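Phosphoribosylformylglycinamidine synthase 2 (Thermus thermophilus, PDB 3VIU) is a two-fold repeated member of the AIR synthase-related (PurM-like) family that binds adenosine-5'-diphosphate and magnesium. Local coordinates at residues 106-109 / 110-113. Residues are numbered along the deposited sequence; the frame is centred on the assembly and turned at random.
Sequences ILRD and IMSM. With ADP (adenosine-5'-diphosphate), chain B.
Ile110 starts the turn by donating its backbone N-H to Ile106 O (N to O 3.2 Å). Its side chain returns to the same carbonyl: chi1 of -60° swings CG1 back along the helix, and CG1 lies 3.3 Å from Ile106 O. Ile106, Leu107 and Ile110 all rest on Cys177 of strand 172-182, so this side of the helix faces the sheet.

Selenomethionine Met111 comes next. Its N bonds to Leu107 O at 3.0 Å, and its chain runs extended through chi2 before bending at chi3 (-119°), which carries the methyl CE back over the preceding turn. There CE lies over the Leu107-Arg108 peptide, 3.3 Å from Arg108 N, with Leu107 CB (3.7 Å) and Arg108 CG (3.4 Å) beside it. Arg108 itself heads elsewhere, its guanidinium NH1 hydrogen-bonded to Gln305.

Ser112 N bonds to Arg108 O, continuing the i to i+4 pattern. The hydroxyl folds back toward the preceding turn, chi1 of 72° placing OG 2.8 Å from Asp109 O, and OG is also hydrogen-bonded with Asn68 OD1. Met113 has already left that pattern, its N reaching Ile110 O instead, while its CG packs against Asp109 O.

At the start of this turn, the Asp109 carboxylate comes close to the beta-phosphate of ADP, OD1 lying 3.1 Å from ADP O3B, one acidic group near another. Glu85 and Asp259 bring like charges close to Asp109 as well; the positive group nearby is Lys83 NZ, which hydrogen-bonds ADP and makes a weak, long ion pair with Asp109 OD2. The arrangement belongs to the last turns of helix 95-112, packed on the mixed sheet of a PurM-like N-terminal domain, with one aspartate contributing to the ADP pocket.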
ATOM      1  N   ILE A 106      -4.881   9.243  -3.814  1.00 14.88           N
ATOM      2  CA  ILE A 106      -4.957   8.489  -2.566  1.00 14.77           C
ATOM      3  C   ILE A 106      -5.300   9.433  -1.407  1.00 15.08           C
ATOM      4  O   ILE A 106      -6.050   9.077  -0.495  1.00 14.57           O
ATOM      5  CB  ILE A 106      -3.611   7.735  -2.276  1.00 15.10           C
ATOM      6  CG1 ILE A 106      -3.817   6.693  -1.183  1.00 16.45           C
ATOM      7  CG2 ILE A 106      -2.524   8.704  -1.837  1.00 13.43           C
ATOM      8  CD1 ILE A 106      -4.690   5.546  -1.604  1.00 21.43           C
ATOM      9  N   LEU A 107      -4.762  10.647  -1.465  1.00 16.09           N
ATOM     10  CA  LEU A 107      -4.997  11.657  -0.436  1.00 18.32           C
ATOM     11  C   LEU A 107      -6.472  12.032  -0.358  1.00 19.55           C
ATOM     12  O   LEU A 107      -7.023  12.209   0.734  1.00 18.45           O
ATOM     13  CB  LEU A 107      -4.174  12.907  -0.743  1.00 19.90           C
ATOM     14  CG  LEU A 107      -2.961  13.278   0.113  1.00 22.29           C
ATOM     15  CD1 LEU A 107      -2.322  12.053   0.732  1.00 22.44           C
ATOM     16  CD2 LEU A 107      -1.970  14.043  -0.774  1.00 20.34           C
ATOM     17  N   ARG A 108      -7.106  12.159  -1.520  1.00 19.63           N
ATOM     18  CA  ARG A 108      -8.513  12.517  -1.578  1.00 21.20           C
ATOM     19  C   ARG A 108      -9.415  11.407  -1.042  1.00 22.40           C
ATOM     20  O   ARG A 108     -10.429  11.689  -0.405  1.00 21.79           O
ATOM     21  CB  ARG A 108      -8.904  12.895  -3.013  1.00 20.39           C
ATOM     22  CG  ARG A 108      -8.314  14.233  -3.460  1.00 20.68           C
ATOM     23  CD  ARG A 108      -8.961  14.726  -4.741  1.00 23.88           C
ATOM     24  NE  ARG A 108      -8.535  13.971  -5.910  1.00 25.90           N
ATOM     25  CZ  ARG A 108      -7.350  14.114  -6.501  1.00 26.72           C
ATOM     26  NH1 ARG A 108      -7.050  13.377  -7.564  1.00 25.32           N
ATOM     27  NH2 ARG A 108      -6.472  14.999  -6.038  1.00 25.65           N
ATOM     28  N   ASP A 109      -9.045  10.149  -1.284  1.00 22.72           N
ATOM     29  CA  ASP A 109      -9.837   9.029  -0.783  1.00 24.71           C
ATOM     30  C   ASP A 109      -9.856   9.040   0.741  1.00 23.46           C
ATOM     31  O   ASP A 109     -10.875   8.754   1.361  1.00 23.77           O
ATOM     32  CB  ASP A 109      -9.263   7.686  -1.242  1.00 27.69           C
ATOM     33  CG  ASP A 109      -9.516   7.408  -2.704  1.00 29.65           C
ATOM     34  OD1 ASP A 109     -10.627   7.712  -3.186  1.00 32.98           O
ATOM     35  OD2 ASP A 109      -8.609   6.866  -3.367  1.00 30.93           O
ATOM     36  N   ILE A 110      -8.714   9.356   1.337  1.00 22.38           N
ATOM     37  CA  ILE A 110      -8.591   9.400   2.784  1.00 20.80           C
ATOM     38  C   ILE A 110      -9.339  10.609   3.343  1.00 21.18           C
ATOM     39  O   ILE A 110      -9.981  10.520   4.387  1.00 20.92           O
ATOM     40  CB  ILE A 110      -7.110   9.470   3.190  1.00 21.91           C
ATOM     41  CG1 ILE A 110      -6.371   8.235   2.653  1.00 21.42           C
ATOM     42  CG2 ILE A 110      -6.981   9.626   4.693  1.00 20.17           C
ATOM     43  CD1 ILE A 110      -7.053   6.926   2.936  1.00 19.38           C
HETATM   44  N   MSE A 111      -9.258  11.737   2.644  1.00 21.34           N
HETATM   45  CA  MSE A 111      -9.947  12.957   3.064  1.00 21.64           C
HETATM   46  C   MSE A 111     -11.453  12.776   3.054  1.00 20.60           C
HETATM   47  O   MSE A 111     -12.150  13.292   3.927  1.00 19.20           O
HETATM   48  CB  MSE A 111      -9.670  14.115   2.116  1.00 26.04           C
HETATM   49  CG  MSE A 111      -8.286  14.687   2.088  1.00 32.82           C
HETATM   50 SE   MSE A 111      -8.315  16.029   0.680  1.00 43.65          SE
HETATM   51  CE  MSE A 111      -6.968  15.288  -0.495  1.00 42.15           C
ATOM     52  N   SER A 112     -11.959  12.075   2.041  1.00 20.25           N
ATOM     53  CA  SER A 112     -13.396  11.896   1.924  1.00 21.99           C
ATOM     54  C   SER A 112     -13.994  11.194   3.134  1.00 22.31           C
ATOM     55  O   SER A 112     -15.183  11.342   3.401  1.00 23.30           O
ATOM     56  CB  SER A 112     -13.752  11.164   0.625  1.00 21.40           C
ATOM     57  OG  SER A 112     -13.401   9.800   0.676  1.00 24.19           O
HETATM   58  N   MSE A 113     -13.172  10.448   3.873  1.00 22.71           N
HETATM   59  CA  MSE A 113     -13.641   9.763   5.081  1.00 23.71           C
HETATM   60  C   MSE A 113     -13.661  10.754   6.250  1.00 23.37           C
HETATM   61  O   MSE A 113     -14.112  10.424   7.351  1.00 22.22           O
HETATM   62  CB  MSE A 113     -12.718   8.602   5.456  1.00 25.32           C
HETATM   63  CG  MSE A 113     -12.570   7.526   4.411  1.00 33.08           C
HETATM   64 SE   MSE A 113     -14.245   6.828   3.730  1.00 46.05          SE
HETATM   65  CE  MSE A 113     -14.929   5.967   5.324  1.00 40.02           C
TER
HETATM   66  PB  ADP B 800     -11.168   4.690  -6.023  1.00 74.65           P
HETATM   67  O1B ADP B 800     -11.408   4.570  -7.488  1.00 75.79           O
HETATM   68  O2B ADP B 800      -9.582   4.691  -5.743  1.00 74.08           O
HETATM   69  O3B ADP B 800     -11.864   6.127  -5.480  1.00 74.54           O
HETATM   70  PA  ADP B 800     -12.016   2.100  -6.157  1.00 68.93           P
HETATM   71  O1A ADP B 800     -13.316   2.156  -6.881  1.00 68.84           O
HETATM   72  O2A ADP B 800     -10.817   2.010  -7.244  1.00 68.99           O
HETATM   73  O3A ADP B 800     -11.854   3.437  -5.218  1.00 71.48           O
HETATM   74  O5' ADP B 800     -11.906   0.781  -5.199  1.00 64.03           O
HETATM   75  C5' ADP B 800     -13.166   0.082  -5.193  1.00 57.25           C
HETATM   76  C4' ADP B 800     -13.610  -0.364  -3.769  1.00 52.52           C
HETATM   77  O4' ADP B 800     -13.317  -1.782  -3.550  1.00 50.76           O
HETATM   78  C3' ADP B 800     -12.904   0.390  -2.612  1.00 50.00           C
HETATM   79  O3' ADP B 800     -13.804   0.516  -1.503  1.00 48.00           O
HETATM   80  C2' ADP B 800     -11.700  -0.498  -2.299  1.00 48.84           C
HETATM   81  O2' ADP B 800     -11.221  -0.312  -0.964  1.00 46.83           O
HETATM   82  C1' ADP B 800     -12.233  -1.908  -2.564  1.00 49.10           C
HETATM   83  N9  ADP B 800     -11.177  -2.802  -3.060  1.00 48.44           N
HETATM   84  C8  ADP B 800     -10.658  -2.823  -4.325  1.00 47.66           C
HETATM   85  N7  ADP B 800      -9.740  -3.740  -4.426  1.00 47.23           N
HETATM   86  C5  ADP B 800      -9.605  -4.369  -3.240  1.00 46.31           C
HETATM   87  C6  ADP B 800      -8.790  -5.423  -2.750  1.00 45.84           C
HETATM   88  N6  ADP B 800      -7.872  -6.044  -3.576  1.00 45.15           N
HETATM   89  N1  ADP B 800      -8.931  -5.806  -1.461  1.00 45.24           N
HETATM   90  C2  ADP B 800      -9.816  -5.216  -0.643  1.00 44.61           C
HETATM   91  N3  ADP B 800     -10.600  -4.223  -1.066  1.00 44.46           N
HETATM   92  C4  ADP B 800     -10.529  -3.774  -2.338  1.00 46.63           C